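Local coordinates for Maltose/maltodextrin transport permease homologue (Bdellovibrio bacteriovorus HD100, PDB 6FFL), which binds maltotriose through its periplasmic-type solute-binding domain, which is fused to a MalF transmembrane subunit and probably feeds maltodextrins to an ABC transporter, at residues Tyr216-Lys224 and Leu231-Tyr241; Glu346-Gln357 and Gln374-Ile383. All blocks are in the same frame, centred on the assembly; numbering follows the deposited sequence.

Contact 1: residues Tyr216-Lys224 and Leu231-Tyr241; sequences YETANALFK and LINGDWSWGDY. With GLC (alpha-D-glucopyranose), chain B; GLC (alpha-D-glucopyranose), chain C.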
loop_
_atom_site.group_PDB
_atom_site.type_symbol
_atom_site.label_atom_id
_atom_site.label_comp_id
_atom_site.label_asym_id
_atom_site.label_seq_id
_atom_site.Cartn_x
_atom_site.Cartn_y
_atom_site.Cartn_z
ATOM N N TYR A 216 8.215 10.028 0.602
ATOM C CA TYR A 216 6.795 9.960 0.932
ATOM C C TYR A 216 6.352 11.182 1.725
ATOM O O TYR A 216 5.334 11.813 1.406
ATOM C CB TYR A 216 6.467 8.684 1.709
ATOM C CG TYR A 216 4.976 8.582 1.992
ATOM C CD1 TYR A 216 4.126 7.931 1.100
ATOM C CD2 TYR A 216 4.419 9.154 3.133
ATOM C CE1 TYR A 216 2.754 7.845 1.348
ATOM C CE2 TYR A 216 3.054 9.081 3.386
ATOM C CZ TYR A 216 2.229 8.430 2.485
ATOM O OH TYR A 216 0.877 8.355 2.746
ATOM N N GLU A 217 7.108 11.540 2.763
ATOM C CA GLU A 217 6.666 12.635 3.615
ATOM C C GLU A 217 6.718 13.970 2.886
ATOM O O GLU A 217 5.906 14.858 3.170
ATOM C CB GLU A 217 7.509 12.702 4.890
ATOM C CG GLU A 217 6.962 13.690 5.919
ATOM C CD GLU A 217 5.437 13.636 6.057
ATOM O OE1 GLU A 217 4.873 12.522 6.173
ATOM O OE2 GLU A 217 4.801 14.716 6.054
ATOM N N THR A 218 7.655 14.129 1.953
ATOM C CA THR A 218 7.724 15.371 1.188
ATOM C C THR A 218 6.490 15.539 0.304
ATOM O O THR A 218 5.883 16.618 0.270
ATOM C CB THR A 218 9.007 15.398 0.357
ATOM O OG1 THR A 218 10.136 15.479 1.241
ATOM C CG2 THR A 218 9.010 16.596 -0.596
ATOM N N ALA A 219 6.090 14.477 -0.405
ATOM C CA ALA A 219 4.879 14.552 -1.225
ATOM C C ALA A 219 3.652 14.774 -0.355
ATOM O O ALA A 219 2.771 15.573 -0.695
ATOM C CB ALA A 219 4.716 13.281 -2.065
ATOM N N ASN A 220 3.597 14.086 0.785
ATOM C CA ASN A 220 2.496 14.225 1.730
ATOM C C ASN A 220 2.372 15.662 2.224
ATOM O O ASN A 220 1.289 16.258 2.184
ATOM C CB ASN A 220 2.734 13.268 2.901
ATOM C CG ASN A 220 1.511 13.073 3.769
ATOM O OD1 ASN A 220 0.431 12.780 3.281
ATOM N ND2 ASN A 220 1.691 13.216 5.077
ATOM N N ALA A 221 3.484 16.238 2.687
ATOM C CA ALA A 221 3.462 17.613 3.179
ATOM C C ALA A 221 3.094 18.598 2.076
ATOM O O ALA A 221 2.285 19.509 2.293
ATOM C CB ALA A 221 4.817 17.982 3.781
ATOM N N LEU A 222 3.692 18.450 0.892
ATOM C CA LEU A 222 3.418 19.403 -0.181
ATOM C C LEU A 222 1.935 19.418 -0.541
ATOM O O LEU A 222 1.362 20.486 -0.793
ATOM C CB LEU A 222 4.270 19.086 -1.410
ATOM C CG LEU A 222 5.773 19.400 -1.281
ATOM C CD1 LEU A 222 6.557 18.794 -2.430
ATOM C CD2 LEU A 222 6.036 20.903 -1.189
ATOM N N PHE A 223 1.298 18.241 -0.567
ATOM C CA PHE A 223 -0.130 18.183 -0.873
ATOM C C PHE A 223 -0.962 18.811 0.245
ATOM O O PHE A 223 -1.909 19.557 -0.025
ATOM C CB PHE A 223 -0.553 16.728 -1.121
ATOM C CG PHE A 223 -1.905 16.590 -1.778
ATOM C CD1 PHE A 223 -2.115 17.052 -3.074
ATOM C CD2 PHE A 223 -2.967 15.993 -1.100
ATOM C CE1 PHE A 223 -3.370 16.923 -3.696
ATOM C CE2 PHE A 223 -4.228 15.860 -1.709
ATOM C CZ PHE A 223 -4.430 16.327 -3.007
ATOM N N LYS A 224 -0.617 18.531 1.506
ATOM C CA LYS A 224 -1.358 19.115 2.618
ATOM C C LYS A 224 -1.201 20.630 2.668
ATOM O O LYS A 224 -2.106 21.329 3.134
ATOM C CB LYS A 224 -0.892 18.506 3.941
ATOM C CG LYS A 224 -1.360 17.078 4.152
ATOM C CD LYS A 224 -0.463 16.327 5.113
ATOM C CE LYS A 224 -0.596 16.854 6.531
ATOM N NZ LYS A 224 0.274 16.082 7.466
ATOM N N LEU A 231 -1.328 14.498 -6.669
ATOM C CA LEU A 231 -0.570 13.556 -5.856
ATOM C C LEU A 231 -0.904 12.152 -6.330
ATOM O O LEU A 231 -2.019 11.898 -6.789
ATOM C CB LEU A 231 -0.925 13.738 -4.368
ATOM C CG LEU A 231 -0.642 12.604 -3.382
ATOM C CD1 LEU A 231 0.841 12.597 -3.063
ATOM C CD2 LEU A 231 -1.447 12.795 -2.124
ATOM N N ILE A 232 0.059 11.231 -6.239
ATOM C CA ILE A 232 -0.266 9.813 -6.345
ATOM C C ILE A 232 -0.043 9.200 -4.969
ATOM O O ILE A 232 1.059 9.284 -4.414
ATOM C CB ILE A 232 0.550 9.097 -7.433
ATOM C CG1 ILE A 232 0.134 9.629 -8.808
ATOM C CG2 ILE A 232 0.280 7.566 -7.374
ATOM C CD1 ILE A 232 0.986 9.095 -9.965
ATOM N N ASN A 233 -1.098 8.617 -4.404
ATOM C CA ASN A 233 -1.012 8.035 -3.072
ATOM C C ASN A 233 -2.152 7.037 -2.926
ATOM O O ASN A 233 -3.012 6.907 -3.804
ATOM C CB ASN A 233 -1.063 9.128 -1.986
ATOM C CG ASN A 233 -0.341 8.732 -0.704
ATOM O OD1 ASN A 233 0.058 7.573 -0.528
ATOM N ND2 ASN A 233 -0.154 9.698 0.195
ATOM N N GLY A 234 -2.147 6.319 -1.800
ATOM C CA GLY A 234 -3.060 5.214 -1.600
ATOM C C GLY A 234 -4.249 5.579 -0.712
ATOM O O GLY A 234 -4.315 6.655 -0.127
ATOM N N ASP A 235 -5.205 4.650 -0.625
ATOM C CA ASP A 235 -6.409 4.938 0.154
ATOM C C ASP A 235 -6.117 5.081 1.649
ATOM O O ASP A 235 -6.927 5.673 2.371
ATOM C CB ASP A 235 -7.498 3.880 -0.117
ATOM C CG ASP A 235 -7.150 2.479 0.426
ATOM O OD1 ASP A 235 -5.958 2.159 0.630
ATOM O OD2 ASP A 235 -8.102 1.695 0.641
ATOM N N TRP A 236 -4.951 4.612 2.122
ATOM C CA TRP A 236 -4.572 4.831 3.516
ATOM C C TRP A 236 -4.412 6.309 3.848
ATOM O O TRP A 236 -4.399 6.663 5.034
ATOM C CB TRP A 236 -3.243 4.126 3.837
ATOM C CG TRP A 236 -2.124 4.594 2.930
ATOM C CD1 TRP A 236 -1.376 5.731 3.063
ATOM C CD2 TRP A 236 -1.664 3.950 1.727
ATOM N NE1 TRP A 236 -0.477 5.831 2.024
ATOM C CE2 TRP A 236 -0.631 4.751 1.194
ATOM C CE3 TRP A 236 -2.017 2.769 1.062
ATOM C CZ2 TRP A 236 0.050 4.410 0.019
ATOM C CZ3 TRP A 236 -1.339 2.430 -0.116
ATOM C CH2 TRP A 236 -0.324 3.251 -0.622
ATOM N N SER A 237 -4.271 7.174 2.837
ATOM C CA SER A 237 -3.980 8.580 3.077
ATOM C C SER A 237 -5.224 9.457 3.134
ATOM O O SER A 237 -5.114 10.623 3.521
ATOM C CB SER A 237 -3.026 9.113 1.996
ATOM O OG SER A 237 -3.674 9.185 0.720
ATOM N N TRP A 238 -6.397 8.924 2.780
ATOM C CA TRP A 238 -7.600 9.751 2.707
ATOM C C TRP A 238 -7.898 10.424 4.039
ATOM O O TRP A 238 -8.213 11.619 4.092
ATOM C CB TRP A 238 -8.796 8.898 2.299
ATOM C CG TRP A 238 -8.752 8.349 0.903
ATOM C CD1 TRP A 238 -7.973 8.777 -0.142
ATOM C CD2 TRP A 238 -9.547 7.277 0.400
ATOM N NE1 TRP A 238 -8.238 8.024 -1.264
ATOM C CE2 TRP A 238 -9.214 7.105 -0.958
ATOM C CE3 TRP A 238 -10.517 6.443 0.969
ATOM C CZ2 TRP A 238 -9.800 6.118 -1.752
ATOM C CZ3 TRP A 238 -11.108 5.469 0.173
ATOM C CH2 TRP A 238 -10.744 5.314 -1.172
ATOM N N GLY A 239 -7.834 9.655 5.128
ATOM C CA GLY A 239 -8.218 10.199 6.421
ATOM C C GLY A 239 -7.357 11.376 6.826
ATOM O O GLY A 239 -7.855 12.377 7.345
ATOM N N ASP A 240 -6.059 11.287 6.562
ATOM C CA ASP A 240 -5.167 12.359 6.975
ATOM C C ASP A 240 -5.322 13.603 6.113
ATOM O O ASP A 240 -5.166 14.718 6.624
ATOM C CB ASP A 240 -3.735 11.842 6.991
ATOM C CG ASP A 240 -3.441 11.047 8.261
ATOM O OD1 ASP A 240 -3.550 11.626 9.363
ATOM O OD2 ASP A 240 -3.168 9.841 8.177
ATOM N N TYR A 241 -5.668 13.459 4.825
ATOM C CA TYR A 241 -5.949 14.664 4.044
ATOM C C TYR A 241 -7.263 15.307 4.461
ATOM O O TYR A 241 -7.369 16.539 4.465
ATOM C CB TYR A 241 -5.939 14.363 2.538
ATOM C CG TYR A 241 -4.574 13.880 2.088
ATOM C CD1 TYR A 241 -3.419 14.509 2.535
ATOM C CD2 TYR A 241 -4.444 12.775 1.253
ATOM C CE1 TYR A 241 -2.160 14.058 2.157
ATOM C CE2 TYR A 241 -3.196 12.314 0.875
ATOM C CZ TYR A 241 -2.062 12.949 1.330
ATOM O OH TYR A 241 -0.823 12.488 0.965
HETATM C C1 GLC B . 1.564 4.469 5.856
HETATM C C2 GLC B . 0.477 3.420 5.597
HETATM C C3 GLC B . 1.012 2.265 4.763
HETATM C C4 GLC B . 1.727 2.771 3.510
HETATM C C5 GLC B . 2.781 3.821 3.885
HETATM C C6 GLC B . 3.415 4.442 2.642
HETATM O O1 GLC B . 2.555 3.919 6.725
HETATM O O2 GLC B . 0.009 2.872 6.833
HETATM O O3 GLC B . -0.085 1.386 4.432
HETATM O O4 GLC B . 2.330 1.633 2.861
HETATM O O5 GLC B . 2.185 4.891 4.628
HETATM O O6 GLC B . 4.501 5.303 3.015
HETATM C C1 GLC C . 1.888 1.554 1.520
HETATM C C2 GLC C . 1.275 0.194 1.217
HETATM C C3 GLC C . 2.307 -0.922 1.180
HETATM C C4 GLC C . 3.423 -0.503 0.230
HETATM C C5 GLC C . 4.008 0.827 0.695
HETATM C C6 GLC C . 5.141 1.287 -0.229
HETATM O O2 GLC C . 0.275 -0.071 2.218
HETATM O O3 GLC C . 1.672 -2.119 0.697
HETATM O O4 GLC C . 4.454 -1.478 0.250
HETATM O O5 GLC C . 2.977 1.807 0.642
HETATM O O6 GLC C . 5.908 2.330 0.412
#
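Y216 meets W236 and N233 because its ring swings out anti to the backbone N (chi1 -177°), while W236 carries CG between its backbone N and carbonyl carbon (chi1 58°), which turns the indole N-H back toward the helix 216-224. The indole NE1 donates to Y216 OH at 3.0 Å, with the oxygen lying in the indole plane at the ring edge. N233 ND2 gives a second bond to the same Y216 OH, 3.1 Å, again within the donor's plane. The other N-H of N233 ND2 goes to Y241 OH at 3.0 Å, so one amide nitrogen bridges two phenol oxygens. Y241 OH in turn makes a weak bond to N220 OD1 (2.6 Å), completing a polar chain W236-Y216-N233-Y241-N220 that leaves helix 216-224 at Y216 and returns to it at N220. Beyond N220, toward the C-terminal end of the helix, the contact is apolar. F223 points an edge, through CD2, over the centre of the Y241 ring (centroids 5.1 Å apart, planes at 75°), and L231 CB lies over the F223 face in a CH-pi contact. K224 CG meets the Y241 ring at its edge. The arrangement packs helix 216-224 against strand 228-234 of the four-stranded sheet in this solute-binding fold, whose neighbouring strand 116-121 lies against N233 and Y241. W236 stacks one face on two glucose units, with C1 of the chain C sugar 3.5 Å from CH2, while G234 CA covers the opposite face; O6 of the chain B sugar sits over a face of Y216. The W236-Y216 bond thus ties two sugar-contacting aromatics together, and N233, as a second-shell residue, probably helps to hold the Y216 hydroxyl.

Contact 2: residues Glu346-Gln357 and Gln374-Ile383; sequences EVRAVWDSLRIQ and QAQITAEQQI. With GLC (alpha-D-glucopyranose), chain D.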
loop_
_atom_site.group_PDB
_atom_site.type_symbol
_atom_site.label_atom_id
_atom_site.label_comp_id
_atom_site.label_asym_id
_atom_site.label_seq_id
_atom_site.Cartn_x
_atom_site.Cartn_y
_atom_site.Cartn_z
ATOM N N GLU A 346 8.536 -14.846 -3.740
ATOM C CA GLU A 346 9.292 -14.337 -4.872
ATOM C C GLU A 346 9.058 -12.844 -5.077
ATOM O O GLU A 346 9.946 -12.146 -5.582
ATOM C CB GLU A 346 8.917 -15.111 -6.136
ATOM C CG GLU A 346 9.494 -16.537 -6.206
ATOM C CD GLU A 346 8.698 -17.596 -5.443
ATOM O OE1 GLU A 346 7.702 -17.274 -4.768
ATOM O OE2 GLU A 346 9.079 -18.784 -5.527
ATOM N N VAL A 347 7.883 -12.340 -4.691
ATOM C CA VAL A 347 7.567 -10.924 -4.889
ATOM C C VAL A 347 8.504 -10.046 -4.075
ATOM O O VAL A 347 8.846 -8.929 -4.486
ATOM C CB VAL A 347 6.089 -10.655 -4.527
ATOM C CG1 VAL A 347 5.770 -9.169 -4.609
ATOM C CG2 VAL A 347 5.185 -11.432 -5.445
ATOM N N ARG A 348 8.943 -10.542 -2.920
ATOM C CA ARG A 348 9.887 -9.807 -2.088
ATOM C C ARG A 348 11.185 -9.540 -2.840
ATOM O O ARG A 348 11.728 -8.427 -2.790
ATOM C CB ARG A 348 10.149 -10.605 -0.806
ATOM C CG ARG A 348 11.235 -10.050 0.070
ATOM C CD ARG A 348 10.702 -8.914 0.912
ATOM N NE ARG A 348 11.025 -7.600 0.356
ATOM C CZ ARG A 348 10.128 -6.633 0.170
ATOM N NH1 ARG A 348 8.854 -6.835 0.470
ATOM N NH2 ARG A 348 10.519 -5.455 -0.297
ATOM N N ALA A 349 11.703 -10.555 -3.542
ATOM C CA ALA A 349 12.898 -10.370 -4.352
ATOM C C ALA A 349 12.664 -9.346 -5.455
ATOM O O ALA A 349 13.561 -8.555 -5.779
ATOM C CB ALA A 349 13.330 -11.707 -4.959
ATOM N N VAL A 350 11.469 -9.353 -6.049
ATOM C CA VAL A 350 11.155 -8.390 -7.103
ATOM C C VAL A 350 11.175 -6.973 -6.546
ATOM O O VAL A 350 11.794 -6.073 -7.129
ATOM C CB VAL A 350 9.805 -8.716 -7.763
ATOM C CG1 VAL A 350 9.392 -7.569 -8.687
ATOM C CG2 VAL A 350 9.897 -10.016 -8.565
ATOM N N TRP A 351 10.496 -6.746 -5.415
ATOM C CA TRP A 351 10.491 -5.403 -4.833
ATOM C C TRP A 351 11.904 -4.939 -4.503
ATOM O O TRP A 351 12.272 -3.786 -4.762
ATOM C CB TRP A 351 9.654 -5.369 -3.554
ATOM C CG TRP A 351 8.184 -5.526 -3.696
ATOM C CD1 TRP A 351 7.388 -6.336 -2.937
ATOM C CD2 TRP A 351 7.304 -4.829 -4.603
ATOM N NE1 TRP A 351 6.069 -6.199 -3.324
ATOM C CE2 TRP A 351 5.993 -5.284 -4.342
ATOM C CE3 TRP A 351 7.497 -3.870 -5.609
ATOM C CZ2 TRP A 351 4.883 -4.822 -5.050
ATOM C CZ3 TRP A 351 6.387 -3.415 -6.315
ATOM C CH2 TRP A 351 5.100 -3.890 -6.027
ATOM N N ASP A 352 12.692 -5.805 -3.862
ATOM C CA ASP A 352 14.022 -5.389 -3.423
ATOM C C ASP A 352 14.933 -5.094 -4.605
ATOM O O ASP A 352 15.704 -4.130 -4.568
ATOM C CB ASP A 352 14.634 -6.457 -2.517
ATOM C CG ASP A 352 13.924 -6.546 -1.163
ATOM O OD1 ASP A 352 13.290 -5.555 -0.758
ATOM O OD2 ASP A 352 14.010 -7.602 -0.507
ATOM N N SER A 353 14.871 -5.923 -5.651
ATOM C CA SER A 353 15.680 -5.683 -6.843
ATOM C C SER A 353 15.251 -4.407 -7.557
ATOM O O SER A 353 16.097 -3.610 -7.982
ATOM C CB SER A 353 15.580 -6.876 -7.792
ATOM O OG SER A 353 16.405 -6.688 -8.927
ATOM N N LEU A 354 13.942 -4.198 -7.705
ATOM C CA LEU A 354 13.464 -2.985 -8.360
ATOM C C LEU A 354 13.927 -1.738 -7.618
ATOM O O LEU A 354 14.327 -0.744 -8.242
ATOM C CB LEU A 354 11.940 -3.013 -8.460
ATOM C CG LEU A 354 11.330 -3.921 -9.521
ATOM C CD1 LEU A 354 9.811 -3.923 -9.351
ATOM C CD2 LEU A 354 11.726 -3.437 -10.921
ATOM N N ARG A 355 13.893 -1.764 -6.285
ATOM C CA ARG A 355 14.284 -0.569 -5.544
ATOM C C ARG A 355 15.760 -0.259 -5.745
ATOM O O ARG A 355 16.133 0.901 -5.958
ATOM C CB ARG A 355 13.970 -0.723 -4.059
ATOM C CG ARG A 355 14.102 0.586 -3.279
ATOM C CD ARG A 355 13.967 0.360 -1.771
ATOM N NE ARG A 355 12.633 -0.118 -1.411
ATOM C CZ ARG A 355 12.351 -1.367 -1.054
ATOM N NH1 ARG A 355 13.309 -2.282 -0.999
ATOM N NH2 ARG A 355 11.105 -1.697 -0.749
ATOM N N ILE A 356 16.611 -1.285 -5.679
ATOM C CA ILE A 356 18.043 -1.085 -5.863
ATOM C C ILE A 356 18.327 -0.499 -7.242
ATOM O O ILE A 356 19.053 0.495 -7.374
ATOM C CB ILE A 356 18.789 -2.414 -5.654
ATOM C CG1 ILE A 356 18.760 -2.815 -4.181
ATOM C CG2 ILE A 356 20.241 -2.325 -6.176
ATOM C CD1 ILE A 356 19.045 -4.293 -3.970
ATOM N N GLN A 357 17.736 -1.090 -8.286
ATOM C CA GLN A 357 18.080 -0.667 -9.640
ATOM C C GLN A 357 17.541 0.724 -9.948
ATOM O O GLN A 357 18.252 1.542 -10.549
ATOM C CB GLN A 357 17.576 -1.686 -10.666
ATOM C CG GLN A 357 18.166 -3.078 -10.509
ATOM C CD GLN A 357 19.663 -3.076 -10.246
ATOM O OE1 GLN A 357 20.432 -2.363 -10.894
ATOM N NE2 GLN A 357 20.086 -3.892 -9.292
ATOM N N GLN A 374 19.447 -5.748 -15.090
ATOM C CA GLN A 374 20.024 -6.121 -13.802
ATOM C C GLN A 374 18.971 -6.311 -12.718
ATOM O O GLN A 374 19.230 -7.024 -11.741
ATOM C CB GLN A 374 21.058 -5.076 -13.373
ATOM C CG GLN A 374 22.386 -5.252 -14.104
ATOM C CD GLN A 374 23.224 -3.984 -14.161
ATOM O OE1 GLN A 374 23.500 -3.356 -13.139
ATOM N NE2 GLN A 374 23.636 -3.611 -15.364
ATOM N N ALA A 375 17.794 -5.693 -12.862
ATOM C CA ALA A 375 16.689 -6.009 -11.961
ATOM C C ALA A 375 16.298 -7.477 -12.085
ATOM O O ALA A 375 16.109 -8.167 -11.075
ATOM C CB ALA A 375 15.485 -5.106 -12.245
ATOM N N GLN A 376 16.207 -7.979 -13.314
ATOM C CA GLN A 376 15.880 -9.389 -13.513
ATOM C C GLN A 376 16.964 -10.295 -12.937
ATOM O O GLN A 376 16.665 -11.267 -12.226
ATOM C CB GLN A 376 15.678 -9.675 -15.002
ATOM C CG GLN A 376 15.256 -11.116 -15.329
ATOM C CD GLN A 376 13.868 -11.454 -14.819
ATOM O OE1 GLN A 376 13.059 -10.569 -14.574
ATOM N NE2 GLN A 376 13.584 -12.745 -14.663
ATOM N N ILE A 377 18.232 -9.996 -13.238
ATOM C CA ILE A 377 19.315 -10.868 -12.786
ATOM C C ILE A 377 19.364 -10.907 -11.267
ATOM O O ILE A 377 19.478 -11.981 -10.663
ATOM C CB ILE A 377 20.668 -10.425 -13.383
ATOM C CG1 ILE A 377 20.688 -10.645 -14.899
ATOM C CG2 ILE A 377 21.831 -11.195 -12.712
ATOM C CD1 ILE A 377 21.730 -9.793 -15.625
ATOM N N THR A 378 19.266 -9.737 -10.629
ATOM C CA THR A 378 19.349 -9.660 -9.174
ATOM C C THR A 378 18.162 -10.348 -8.510
ATOM O O THR A 378 18.325 -11.035 -7.493
ATOM C CB THR A 378 19.451 -8.193 -8.747
ATOM O OG1 THR A 378 20.705 -7.663 -9.197
ATOM C CG2 THR A 378 19.358 -8.052 -7.239
ATOM N N ALA A 379 16.964 -10.190 -9.077
ATOM C CA ALA A 379 15.781 -10.842 -8.514
ATOM C C ALA A 379 15.921 -12.356 -8.575
ATOM O O ALA A 379 15.626 -13.057 -7.596
ATOM C CB ALA A 379 14.518 -10.400 -9.256
ATOM N N GLU A 380 16.388 -12.872 -9.716
ATOM C CA GLU A 380 16.570 -14.312 -9.848
ATOM C C GLU A 380 17.621 -14.815 -8.872
ATOM O O GLU A 380 17.459 -15.886 -8.277
ATOM C CB GLU A 380 16.956 -14.674 -11.284
ATOM C CG GLU A 380 15.811 -14.572 -12.295
ATOM C CD GLU A 380 16.294 -14.715 -13.733
ATOM O OE1 GLU A 380 17.521 -14.645 -13.959
ATOM O OE2 GLU A 380 15.452 -14.892 -14.639
ATOM N N GLN A 381 18.699 -14.048 -8.680
ATOM C CA GLN A 381 19.711 -14.452 -7.708
ATOM C C GLN A 381 19.149 -14.469 -6.289
ATOM O O GLN A 381 19.399 -15.413 -5.527
ATOM C CB GLN A 381 20.933 -13.534 -7.793
ATOM C CG GLN A 381 22.056 -13.928 -6.821
ATOM C CD GLN A 381 22.632 -15.317 -7.094
ATOM O OE1 GLN A 381 22.879 -15.688 -8.243
ATOM N NE2 GLN A 381 22.855 -16.087 -6.032
ATOM N N GLN A 382 18.377 -13.441 -5.912
ATOM C CA GLN A 382 17.800 -13.413 -4.571
ATOM C C GLN A 382 16.846 -14.584 -4.362
ATOM O O GLN A 382 16.797 -15.165 -3.273
ATOM C CB GLN A 382 17.082 -12.079 -4.319
ATOM C CG GLN A 382 16.584 -11.859 -2.867
ATOM C CD GLN A 382 16.047 -10.441 -2.629
ATOM O OE1 GLN A 382 16.377 -9.515 -3.371
ATOM N NE2 GLN A 382 15.208 -10.273 -1.594
ATOM N N ILE A 383 16.095 -14.960 -5.399
ATOM C CA ILE A 383 15.197 -16.108 -5.284
ATOM C C ILE A 383 15.993 -17.404 -5.163
ATOM O O ILE A 383 15.628 -18.304 -4.395
ATOM C CB ILE A 383 14.227 -16.147 -6.477
ATOM C CG1 ILE A 383 13.268 -14.962 -6.405
ATOM C CG2 ILE A 383 13.467 -17.475 -6.522
ATOM C CD1 ILE A 383 12.386 -14.815 -7.617
HETATM C C1 GLC D . 4.411 -2.365 -0.858
HETATM C C2 GLC D . 4.599 -3.799 -0.357
HETATM C C3 GLC D . 5.984 -3.937 0.284
HETATM C C4 GLC D . 7.060 -3.534 -0.709
HETATM C C5 GLC D . 6.795 -2.111 -1.223
HETATM C C6 GLC D . 7.742 -1.781 -2.372
HETATM O O2 GLC D . 3.563 -4.159 0.578
HETATM O O3 GLC D . 6.210 -5.306 0.685
HETATM O O4 GLC D . 8.339 -3.587 -0.060
HETATM O O5 GLC D . 5.471 -2.049 -1.764
HETATM O O6 GLC D . 7.714 -0.377 -2.707
#
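E346 touches I383 where two helices of the solute-binding fold pack as an antiparallel helical hairpin, their short axes 8.4 Å apart with N-to-C directions at 141°. E346 CG lies against I383 CD1, the side chains crossing at about a right angle. R348, on the flank, reaches the sugar instead; its NH2 donates to O4 of the chain D glucose at 2.9 Å. A349 points its methyl into the partner helix: CB is 3.6 Å from I383 CG1 and also meets the carbonyl of A379, and the small residues A349, A375 and A379 let the backbones come close. W351 lays a ring face against the same sugar. D352 joins the two sides in a salt-bridge network with R348 and R355. R348 grips it side-on, NE to OD2 and NH2 to OD1, both from above the carboxylate plane, while R355 NH1 reaches OD1 from the opposite face. Q382, its chain extended beyond CG, brings NE2 to the anti lone pair of D352 OD2 at 3.1 Å and 166°, amide and carboxylate nearly coplanar. This second-shell carboxylate probably helps to position R348 for the sugar and probably remains ionised. In the conformer described, S353 OG donates to A375 O at 2.6 Å, in the carbonyl plane on a lone pair, beside the helical bond from A379 N. L354 CD2 reaches A375 CB. R355 also pairs with E43 and E163. Q357, with CG anti to its carbonyl carbon (chi1 -61°), rests that CG 3.5 Å from A375 N.

How the contacts relate
From the N terminus, strand 4-9 has entered one sheet and strand 116-121 another, which strand 228-234 later joins, before the chain reaches helix 216-224. Contact 1 closes a short loop of six residues, bringing strand 228-234 and the start of helix 238-243 back onto that helix. The chain then passes through strand 266-274 and several helices before contact 2 closes the wider turn between helix 346-362 and helix 368-384. The two loops follow in series, neither nested nor crossed, with centres 27 Å apart and no touch between them. Bound maltotriose links them: contact 1 meets the glucose units of chains B and C, contact 2 that of chain D, and helix 164-167 lies against both.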